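Local coordinates for protein GH127 beta-L-arabinofuranoside (Geobacillus stearothermophilus, PDB 4QK0) that probably hydrolyses beta-L-arabinofuranosides, as a glycoside hydrolase of family 127, at residues Arg31-Pro36 against Asp375-Phe380; Gln21-Tyr26 against Gly367-Met372; Pro186-His191 against Ile218-Gln223. All coordinates share one frame; numbering follows the deposited sequence.

How the contacts relate
All three contacts lie in the GH127 catalytic domain, which belongs to the six-hairpin clan of helical barrels. Contacts 1 and 2 are neighbours, their centres about 11 Å apart: both set helix 22-42 against the loop between helix 354-365 and strand 386-387. Along the chain their segments alternate, in the order 21-26, 31-36, 367-372 and 375-380, and the two touch through Phe379, Phe380, Gly371 and Met372. Together they tie the first long helix to a loop more than 330 residues later in the sequence. Contact 3 is a local link that falls between these segments along the chain, with its centre about 35 Å from each of the others.

Contact 1 (Arg31-Pro36 against Asp375-Phe380); sequences RHEVIP and DGKKFF
In the helical catalytic domain of this GH127 enzyme, one turn of helix 22-42 rests on the loop that follows helix 354-365, and Glu33 and Val34 make the contact with Gly376, Lys377 and Phe379. The loop turns sharply here through an Asx turn, in which Asp375 OD1 accepts the backbone N of Lys377 at 3.1 Å, from above the carboxylate plane. Gly376 sits inside this turn with a positive phi of 71°, a value that favours glycine. A beta carbon at this position would also point at the helix and come tightly against Val34 CG2.

Glu33 leans over the turn. Its CG stands anti to the backbone N (chi1 170°) and the chain then bends at chi2, so that the glutamate side chain crosses the extended chain of Lys377 at about a right angle. Glu33 CD lies 3.7 Å from Lys377 CG, so the touch is made by the lysine's methylenes. The charged ends remain apart, with Glu33 OE2 4.9 Å from Lys377 NZ, where the attraction is probably modest. A polar link between helix and loop comes from water 1, which donates to Glu33 OE1 and to Gly376 O.

The two methyls of Val34 part company: CG2, beside the backbone N, lies 3.6 Å from the carbonyl oxygen Gly376 O in van der Waals contact, whereas CG1 reaches the far end of the Phe379 ring. That ring is buried and also packs on Cys413 and Pro414 of helix 413-422, so Val34 joins the helix to a larger apolar cluster. The next residue, Ile35, packs on Ala85, Val86 and Leu89 of helix 76-92. Val34 CG1 meets Phe379 CZ obliquely, at 4.1 Å.

Contact 2 (Gln21-Tyr26 against Gly367-Met372); sequences QFWKRY and GTISGM
Apolar contacts dominate where Ile369, in a short 3-10 segment, inserts its branches among Phe22, Trp23 and Tyr26 at the start of helix 22-42. Its CG1 lies between the backbone N and the carbonyl carbon (chi1 46°), which sends CD1 toward the edge of the Phe22 ring, 3.9 Å from CZ, and leaves CG2 pointing to Trp23, 3.9 Å from CZ3. The same CG2 makes a CH-pi contact over one face of Tyr26, 4.3 Å from the ring centroid and 16° off its normal. On the opposite face of that ring lies the guanidinium of Arg25, through NH2.

A Met-aromatic contact comes next: SE of Met372, a selenomethionine, meets the edge of the Tyr26 ring, 4.0 Å from CD1.

The polar link between the two segments runs through water 2, which lies 2.6 Å from Tyr26 OH and probably donates to Ile369 O. A leucine in place of Tyr26 would probably leave this water without its hydroxyl partner and deprive Ile369 CG2 of the aromatic face it lies on.

Tyr365, at the end of helix 354-365, meets the Phe22 ring and takes part in a hydrogen bond with Trp23 NE1, while Ile421 of helix 413-422 touches both Tyr26 and Met372. The result is an aromatic and aliphatic cluster that joins the start of helix 22-42 to the 3-10 segment in the buried interior of the six-hairpin catalytic domain.

Contact 3 (Pro186-His191 against Ile218-Gln223); sequences PGYDGH and IDQRGQ
Tyr188 lies with one ring face over the backbone of Arg221: Arg221 CA makes a CH-pi contact 3.8 Å from the ring centroid, 23° off the normal. The tyrosine reaches this place with CG between its backbone N and carbonyl carbon (chi1 40°). At the far end of the ring, Tyr188 OH accepts a nearly straight bond from Gly222 N at 3.2 Å, and water 4 joins the same oxygen to Gln223 O. These grips should limit rotation of the phenol.

Arg221 runs extended from CG to NE beneath the ring and crosses it obliquely, the guanidinium and ring planes being 48° apart. Its NH2 and NH1 both close end-on upon a single acceptor, Asp189 O, at 2.9 and 3.0 Å, with that oxygen nearly in the guanidinium plane. An Asx turn, His191 N to Asp189 OD1, shapes the loop beside this carbonyl.

Gln220 comes to the ring's edge, its CG 3.9 Å from Tyr188 CE2. Water 3 accepts from its NE2 and donates to Pro186 O, while its OE1 is bound by Arg180.

The type II turn Gln220-Gln223 ends helix 208-220, and the contact fastens it to the loop leading into helix 194-205. Phe228 of helix 227-234 meets Tyr188 edge-to-face, and Arg221 also packs against Met272 of helix 266-283 and Glu195 of helix 194-205.

Contact 1 (Arg31-Pro36 against Asp375-Phe380)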
loop_
_atom_site.group_PDB
_atom_site.type_symbol
_atom_site.label_atom_id
_atom_site.label_comp_id
_atom_site.label_asym_id
_atom_site.label_seq_id
_atom_site.Cartn_x
_atom_site.Cartn_y
_atom_site.Cartn_z
ATOM N N ARG A 31 5.915 36.098 4.766
ATOM C CA ARG A 31 5.424 37.479 4.726
ATOM C C ARG A 31 5.260 37.993 3.312
ATOM O O ARG A 31 4.257 38.647 3.007
ATOM C CB ARG A 31 6.371 38.422 5.506
ATOM C CG ARG A 31 5.901 39.908 5.508
ATOM C CD ARG A 31 6.851 40.794 6.300
ATOM N NE ARG A 31 6.472 40.666 7.696
ATOM C CZ ARG A 31 7.192 40.121 8.657
ATOM N NH1 ARG A 31 8.412 39.683 8.424
ATOM N NH2 ARG A 31 6.676 40.055 9.871
ATOM N N HIS A 32 6.233 37.708 2.445
ATOM C CA HIS A 32 6.206 38.301 1.102
ATOM C C HIS A 32 5.563 37.438 0.044
ATOM O O HIS A 32 4.984 37.973 -0.869
ATOM C CB HIS A 32 7.598 38.724 0.684
ATOM C CG HIS A 32 8.170 39.765 1.586
ATOM N ND1 HIS A 32 9.378 39.615 2.239
ATOM C CD2 HIS A 32 7.653 40.946 2.014
ATOM C CE1 HIS A 32 9.599 40.676 3.000
ATOM N NE2 HIS A 32 8.566 41.497 2.884
ATOM N N GLU A 33 5.594 36.115 0.189
ATOM C CA GLU A 33 5.000 35.210 -0.800
ATOM C C GLU A 33 3.741 34.514 -0.300
ATOM O O GLU A 33 2.687 34.601 -0.926
ATOM C CB GLU A 33 6.047 34.167 -1.219
ATOM C CG GLU A 33 5.486 33.026 -2.062
ATOM C CD GLU A 33 4.901 33.506 -3.396
ATOM O OE1 GLU A 33 3.812 33.007 -3.804
ATOM O OE2 GLU A 33 5.554 34.380 -4.037
ATOM N N VAL A 34 3.848 33.797 0.813
ATOM C CA VAL A 34 2.770 32.917 1.192
ATOM C C VAL A 34 1.503 33.627 1.588
ATOM O O VAL A 34 0.418 33.346 1.057
ATOM C CB VAL A 34 3.181 31.978 2.331
ATOM C CG1 VAL A 34 2.058 31.009 2.646
ATOM C CG2 VAL A 34 4.429 31.179 1.990
ATOM N N ILE A 35 1.598 34.565 2.524
ATOM C CA ILE A 35 0.391 35.263 3.004
ATOM C C ILE A 35 -0.290 36.156 1.943
ATOM O O ILE A 35 -1.523 36.138 1.763
ATOM C CB ILE A 35 0.728 36.029 4.300
ATOM C CG1 ILE A 35 0.781 35.049 5.479
ATOM C CG2 ILE A 35 -0.241 37.177 4.556
ATOM C CD1 ILE A 35 -0.467 34.255 5.744
ATOM N N PRO A 36 0.490 36.926 1.197
ATOM C CA PRO A 36 -0.128 37.646 0.068
ATOM C C PRO A 36 -0.813 36.772 -0.991
ATOM O O PRO A 36 -1.912 37.108 -1.452
ATOM C CB PRO A 36 1.060 38.403 -0.544
ATOM C CG PRO A 36 1.947 38.649 0.633
ATOM C CD PRO A 36 1.888 37.326 1.383
ATOM N N ASP A 375 11.115 28.448 -1.539
ATOM C CA ASP A 375 10.612 29.808 -1.868
ATOM C C ASP A 375 9.158 30.014 -1.520
ATOM O O ASP A 375 8.557 31.035 -1.889
ATOM C CB ASP A 375 10.859 30.169 -3.376
ATOM C CG ASP A 375 10.063 29.287 -4.359
ATOM O OD1 ASP A 375 9.177 28.505 -3.950
ATOM O OD2 ASP A 375 10.328 29.367 -5.587
ATOM N N GLY A 376 8.552 29.013 -0.886
ATOM C CA GLY A 376 7.187 29.129 -0.438
ATOM C C GLY A 376 6.079 29.137 -1.466
ATOM O O GLY A 376 4.909 29.412 -1.124
ATOM N N LYS A 377 6.369 28.784 -2.718
ATOM C CA LYS A 377 5.325 28.854 -3.741
ATOM C C LYS A 377 4.486 27.613 -3.903
ATOM O O LYS A 377 3.369 27.709 -4.405
ATOM C CB LYS A 377 5.935 29.205 -5.101
ATOM C CG LYS A 377 6.329 30.644 -5.195
ATOM C CD LYS A 377 7.091 30.915 -6.464
ATOM C CE LYS A 377 7.475 32.386 -6.467
ATOM N NZ LYS A 377 8.540 32.662 -7.465
ATOM N N LYS A 378 5.042 26.457 -3.521
ATOM C CA LYS A 378 4.346 25.202 -3.602
ATOM C C LYS A 378 4.485 24.375 -2.313
ATOM O O LYS A 378 5.439 24.549 -1.552
ATOM C CB LYS A 378 4.854 24.419 -4.819
ATOM C CG LYS A 378 4.617 25.218 -6.095
ATOM C CD LYS A 378 4.687 24.428 -7.381
ATOM C CE LYS A 378 6.125 24.305 -7.862
ATOM N NZ LYS A 378 6.149 24.181 -9.345
ATOM N N PHE A 379 3.541 23.450 -2.131
ATOM C CA PHE A 379 3.393 22.686 -0.906
ATOM C C PHE A 379 3.129 21.196 -1.133
ATOM O O PHE A 379 2.616 20.782 -2.186
ATOM C CB PHE A 379 2.258 23.262 -0.099
ATOM C CG PHE A 379 2.401 24.725 0.176
ATOM C CD1 PHE A 379 1.922 25.687 -0.762
ATOM C CD2 PHE A 379 3.056 25.180 1.296
ATOM C CE1 PHE A 379 2.063 27.059 -0.538
ATOM C CE2 PHE A 379 3.167 26.560 1.525
ATOM C CZ PHE A 379 2.669 27.486 0.622
ATOM N N PHE A 380 3.502 20.407 -0.118
ATOM C CA PHE A 380 3.036 19.050 0.041
ATOM C C PHE A 380 1.950 18.983 1.116
ATOM O O PHE A 380 2.018 19.656 2.160
ATOM C CB PHE A 380 4.162 18.146 0.546
ATOM C CG PHE A 380 5.087 17.644 -0.483
ATOM C CD1 PHE A 380 4.643 17.234 -1.700
ATOM C CD2 PHE A 380 6.416 17.605 -0.222
ATOM C CE1 PHE A 380 5.548 16.794 -2.648
ATOM C CE2 PHE A 380 7.332 17.153 -1.156
ATOM C CZ PHE A 380 6.890 16.737 -2.375
HETATM O O HOH W 1 2.690 30.761 -2.202
#

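Contact 2 (Gln21-Tyr26 against Gly367-Met372)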
loop_
_atom_site.group_PDB
_atom_site.type_symbol
_atom_site.label_atom_id
_atom_site.label_comp_id
_atom_site.label_asym_id
_atom_site.label_seq_id
_atom_site.Cartn_x
_atom_site.Cartn_y
_atom_site.Cartn_z
ATOM N N GLN A 21 19.540 33.395 10.494
ATOM C CA GLN A 21 19.446 33.287 9.041
ATOM C C GLN A 21 18.345 32.311 8.681
ATOM O O GLN A 21 17.475 32.602 7.867
ATOM C CB GLN A 21 20.749 32.744 8.471
ATOM C CG GLN A 21 21.929 33.699 8.543
ATOM C CD GLN A 21 21.626 35.030 7.883
ATOM O OE1 GLN A 21 21.222 35.962 8.564
ATOM N NE2 GLN A 21 21.792 35.122 6.560
ATOM N N PHE A 22 18.369 31.163 9.337
ATOM C CA PHE A 22 17.510 30.072 8.983
ATOM C C PHE A 22 16.018 30.405 9.098
ATOM O O PHE A 22 15.299 30.343 8.094
ATOM C CB PHE A 22 17.906 28.838 9.837
ATOM C CG PHE A 22 17.260 27.573 9.397
ATOM C CD1 PHE A 22 17.782 26.850 8.327
ATOM C CD2 PHE A 22 16.088 27.137 9.995
ATOM C CE1 PHE A 22 17.166 25.683 7.913
ATOM C CE2 PHE A 22 15.476 25.974 9.575
ATOM C CZ PHE A 22 16.010 25.249 8.527
ATOM N N TRP A 23 15.525 30.740 10.303
ATOM C CA TRP A 23 14.091 31.045 10.453
ATOM C C TRP A 23 13.701 32.393 9.889
ATOM O O TRP A 23 12.601 32.565 9.383
ATOM C CB TRP A 23 13.624 30.906 11.885
ATOM C CG TRP A 23 13.703 29.511 12.323
ATOM C CD1 TRP A 23 14.614 28.970 13.178
ATOM C CD2 TRP A 23 12.875 28.441 11.891
ATOM N NE1 TRP A 23 14.400 27.644 13.317
ATOM C CE2 TRP A 23 13.320 27.287 12.558
ATOM C CE3 TRP A 23 11.802 28.354 11.018
ATOM C CZ2 TRP A 23 12.744 26.035 12.360
ATOM C CZ3 TRP A 23 11.207 27.102 10.822
ATOM C CH2 TRP A 23 11.685 25.959 11.481
ATOM N N LYS A 24 14.625 33.328 9.889
ATOM C CA LYS A 24 14.321 34.643 9.351
ATOM C C LYS A 24 13.994 34.556 7.884
ATOM O O LYS A 24 13.007 35.164 7.415
ATOM C CB LYS A 24 15.490 35.610 9.547
ATOM C CG LYS A 24 15.080 37.082 9.399
ATOM C CD LYS A 24 16.235 38.038 9.692
ATOM C CE LYS A 24 17.224 38.107 8.517
ATOM N NZ LYS A 24 16.668 38.838 7.330
ATOM N N ARG A 25 14.778 33.781 7.148
ATOM C CA ARG A 25 14.468 33.536 5.732
ATOM C C ARG A 25 13.048 32.967 5.541
ATOM O O ARG A 25 12.295 33.417 4.661
ATOM C CB ARG A 25 15.537 32.634 5.095
ATOM C CG ARG A 25 15.567 32.687 3.561
ATOM C CD ARG A 25 16.296 31.485 2.977
ATOM N NE ARG A 25 15.538 30.275 3.203
ATOM C CZ ARG A 25 14.510 29.873 2.467
ATOM N NH1 ARG A 25 14.070 30.585 1.428
ATOM N NH2 ARG A 25 13.932 28.709 2.747
ATOM N N TYR A 26 12.633 32.028 6.389
ATOM C CA TYR A 26 11.285 31.426 6.251
ATOM C C TYR A 26 10.181 32.413 6.555
ATOM O O TYR A 26 9.128 32.459 5.886
ATOM C CB TYR A 26 11.139 30.189 7.155
ATOM C CG TYR A 26 11.713 28.895 6.577
ATOM C CD1 TYR A 26 11.078 28.254 5.529
ATOM C CD2 TYR A 26 12.825 28.299 7.111
ATOM C CE1 TYR A 26 11.569 27.080 4.987
ATOM C CE2 TYR A 26 13.308 27.103 6.597
ATOM C CZ TYR A 26 12.644 26.504 5.506
ATOM O OH TYR A 26 13.113 25.354 4.961
ATOM N N GLY A 367 9.860 17.394 9.267
ATOM C CA GLY A 367 8.565 17.129 8.648
ATOM C C GLY A 367 7.522 18.208 8.569
ATOM O O GLY A 367 6.378 17.929 8.139
ATOM N N THR A 368 7.833 19.402 9.065
ATOM C CA THR A 368 6.910 20.531 8.907
ATOM C C THR A 368 7.383 21.287 7.664
ATOM O O THR A 368 6.647 21.415 6.720
ATOM C CB THR A 368 6.889 21.527 10.105
ATOM O OG1 THR A 368 8.235 21.913 10.422
ATOM C CG2 THR A 368 6.244 20.896 11.315
ATOM N N ILE A 369 8.574 21.862 7.732
ATOM C CA ILE A 369 9.060 22.672 6.676
ATOM C C ILE A 369 9.288 21.853 5.370
ATOM O O ILE A 369 9.387 22.439 4.298
ATOM C CB ILE A 369 10.344 23.440 7.088
ATOM C CG1 ILE A 369 11.318 22.570 7.771
ATOM C CG2 ILE A 369 9.997 24.596 8.031
ATOM C CD1 ILE A 369 12.695 23.204 7.910
ATOM N N SER A 370 9.376 20.531 5.470
ATOM C CA SER A 370 9.387 19.679 4.277
ATOM C C SER A 370 8.151 19.893 3.437
ATOM O O SER A 370 8.174 19.655 2.237
ATOM C CB SER A 370 9.474 18.208 4.654
ATOM O OG SER A 370 8.324 17.770 5.367
ATOM N N GLY A 371 7.095 20.390 4.066
ATOM C CA GLY A 371 5.853 20.699 3.423
ATOM C C GLY A 371 5.805 21.884 2.449
ATOM O O GLY A 371 4.753 22.165 1.866
HETATM N N MSE A 372 6.914 22.596 2.310
HETATM C CA MSE A 372 6.971 23.706 1.385
HETATM C C MSE A 372 8.260 23.689 0.625
HETATM O O MSE A 372 9.285 23.209 1.100
HETATM C CB MSE A 372 6.736 25.102 2.031
HETATM C CG MSE A 372 7.774 25.457 3.100
HETATM SE SE MSE A 372 7.654 27.377 3.655
HETATM C CE MSE A 372 5.906 27.805 2.895
HETATM O O HOH W 2 11.439 24.201 3.290
#

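Contact 3 (Pro186-His191 against Ile218-Gln223)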
loop_
_atom_site.group_PDB
_atom_site.type_symbol
_atom_site.label_atom_id
_atom_site.label_comp_id
_atom_site.label_asym_id
_atom_site.label_seq_id
_atom_site.Cartn_x
_atom_site.Cartn_y
_atom_site.Cartn_z
ATOM N N PRO A 186 -25.415 17.428 24.621
ATOM C CA PRO A 186 -24.260 16.766 25.225
ATOM C C PRO A 186 -23.248 16.332 24.153
ATOM O O PRO A 186 -22.833 15.167 24.079
ATOM C CB PRO A 186 -24.894 15.568 25.942
ATOM C CG PRO A 186 -26.017 15.196 25.056
ATOM C CD PRO A 186 -26.537 16.499 24.454
ATOM N N GLY A 187 -22.839 17.315 23.356
ATOM C CA GLY A 187 -22.111 17.079 22.145
ATOM C C GLY A 187 -20.721 17.640 22.161
ATOM O O GLY A 187 -20.265 18.231 23.144
ATOM N N TYR A 188 -20.101 17.520 21.006
ATOM C CA TYR A 188 -18.714 17.932 20.763
ATOM C C TYR A 188 -18.418 17.753 19.242
ATOM O O TYR A 188 -19.196 17.110 18.570
ATOM C CB TYR A 188 -17.770 17.083 21.627
ATOM C CG TYR A 188 -18.110 15.632 21.738
ATOM C CD1 TYR A 188 -17.787 14.735 20.711
ATOM C CD2 TYR A 188 -18.773 15.120 22.866
ATOM C CE1 TYR A 188 -18.111 13.394 20.799
ATOM C CE2 TYR A 188 -19.100 13.771 22.948
ATOM C CZ TYR A 188 -18.758 12.911 21.918
ATOM O OH TYR A 188 -19.035 11.555 22.016
ATOM N N ASP A 189 -17.324 18.305 18.713
ATOM C CA ASP A 189 -17.079 18.334 17.254
ATOM C C ASP A 189 -16.312 17.086 16.841
ATOM O O ASP A 189 -15.476 16.549 17.588
ATOM C CB ASP A 189 -16.309 19.591 16.832
ATOM C CG ASP A 189 -16.423 19.916 15.299
ATOM O OD1 ASP A 189 -16.015 19.092 14.453
ATOM O OD2 ASP A 189 -16.861 21.028 14.973
ATOM N N GLY A 190 -16.661 16.601 15.650
ATOM C CA GLY A 190 -15.969 15.491 15.003
ATOM C C GLY A 190 -14.541 15.818 14.726
ATOM O O GLY A 190 -13.690 14.931 14.635
ATOM N N HIS A 191 -14.240 17.106 14.675
ATOM C CA HIS A 191 -12.868 17.523 14.577
ATOM C C HIS A 191 -12.495 18.436 15.727
ATOM O O HIS A 191 -12.844 19.618 15.736
ATOM C CB HIS A 191 -12.606 18.232 13.249
ATOM C CG HIS A 191 -11.168 18.285 12.870
ATOM N ND1 HIS A 191 -10.170 18.609 13.761
ATOM C CD2 HIS A 191 -10.548 18.062 11.675
ATOM C CE1 HIS A 191 -8.997 18.586 13.141
ATOM N NE2 HIS A 191 -9.203 18.235 11.880
ATOM N N ILE A 218 -13.802 17.825 26.377
ATOM C CA ILE A 218 -12.878 16.730 26.585
ATOM C C ILE A 218 -13.463 15.606 27.449
ATOM O O ILE A 218 -13.343 14.435 27.083
ATOM C CB ILE A 218 -11.552 17.264 27.177
ATOM C CG1 ILE A 218 -10.813 18.134 26.153
ATOM C CG2 ILE A 218 -10.663 16.148 27.670
ATOM C CD1 ILE A 218 -10.404 17.423 24.881
ATOM N N ASP A 219 -14.116 15.942 28.560
ATOM C CA ASP A 219 -14.669 14.890 29.434
ATOM C C ASP A 219 -15.855 14.208 28.838
ATOM O O ASP A 219 -16.104 13.061 29.159
ATOM C CB ASP A 219 -15.043 15.405 30.855
ATOM C CG ASP A 219 -13.840 15.865 31.628
ATOM O OD1 ASP A 219 -12.697 15.367 31.365
ATOM O OD2 ASP A 219 -14.031 16.729 32.518
ATOM N N GLN A 220 -16.560 14.873 27.942
ATOM C CA GLN A 220 -17.764 14.271 27.377
ATOM C C GLN A 220 -17.502 13.315 26.196
ATOM O O GLN A 220 -18.295 12.419 25.920
ATOM C CB GLN A 220 -18.688 15.349 26.877
ATOM C CG GLN A 220 -20.083 14.839 26.612
ATOM C CD GLN A 220 -20.795 14.347 27.877
ATOM O OE1 GLN A 220 -20.515 14.780 28.979
ATOM N NE2 GLN A 220 -21.732 13.449 27.695
ATOM N N ARG A 221 -16.380 13.522 25.516
ATOM C CA ARG A 221 -16.018 12.737 24.338
ATOM C C ARG A 221 -15.921 11.275 24.659
ATOM O O ARG A 221 -15.243 10.858 25.614
ATOM C CB ARG A 221 -14.705 13.218 23.740
ATOM C CG ARG A 221 -14.590 12.946 22.274
ATOM C CD ARG A 221 -13.242 13.376 21.725
ATOM N NE ARG A 221 -13.291 13.364 20.259
ATOM C CZ ARG A 221 -13.843 14.321 19.507
ATOM N NH1 ARG A 221 -14.409 15.379 20.084
ATOM N NH2 ARG A 221 -13.836 14.224 18.175
ATOM N N GLY A 222 -16.600 10.487 23.841
ATOM C CA GLY A 222 -16.513 9.038 23.959
ATOM C C GLY A 222 -17.431 8.430 24.997
ATOM O O GLY A 222 -17.470 7.225 25.134
ATOM N N GLN A 223 -18.213 9.264 25.682
ATOM C CA GLN A 223 -19.188 8.748 26.630
ATOM C C GLN A 223 -20.351 8.068 25.909
ATOM O O GLN A 223 -20.779 8.491 24.839
ATOM C CB GLN A 223 -19.756 9.855 27.544
ATOM C CG GLN A 223 -18.754 10.563 28.436
ATOM C CD GLN A 223 -17.937 9.682 29.404
ATOM O OE1 GLN A 223 -16.823 10.066 29.823
ATOM N NE2 GLN A 223 -18.482 8.531 29.801
HETATM O O HOH W 3 -22.354 12.779 25.084
HETATM O O HOH W 4 -20.793 10.830 23.630
#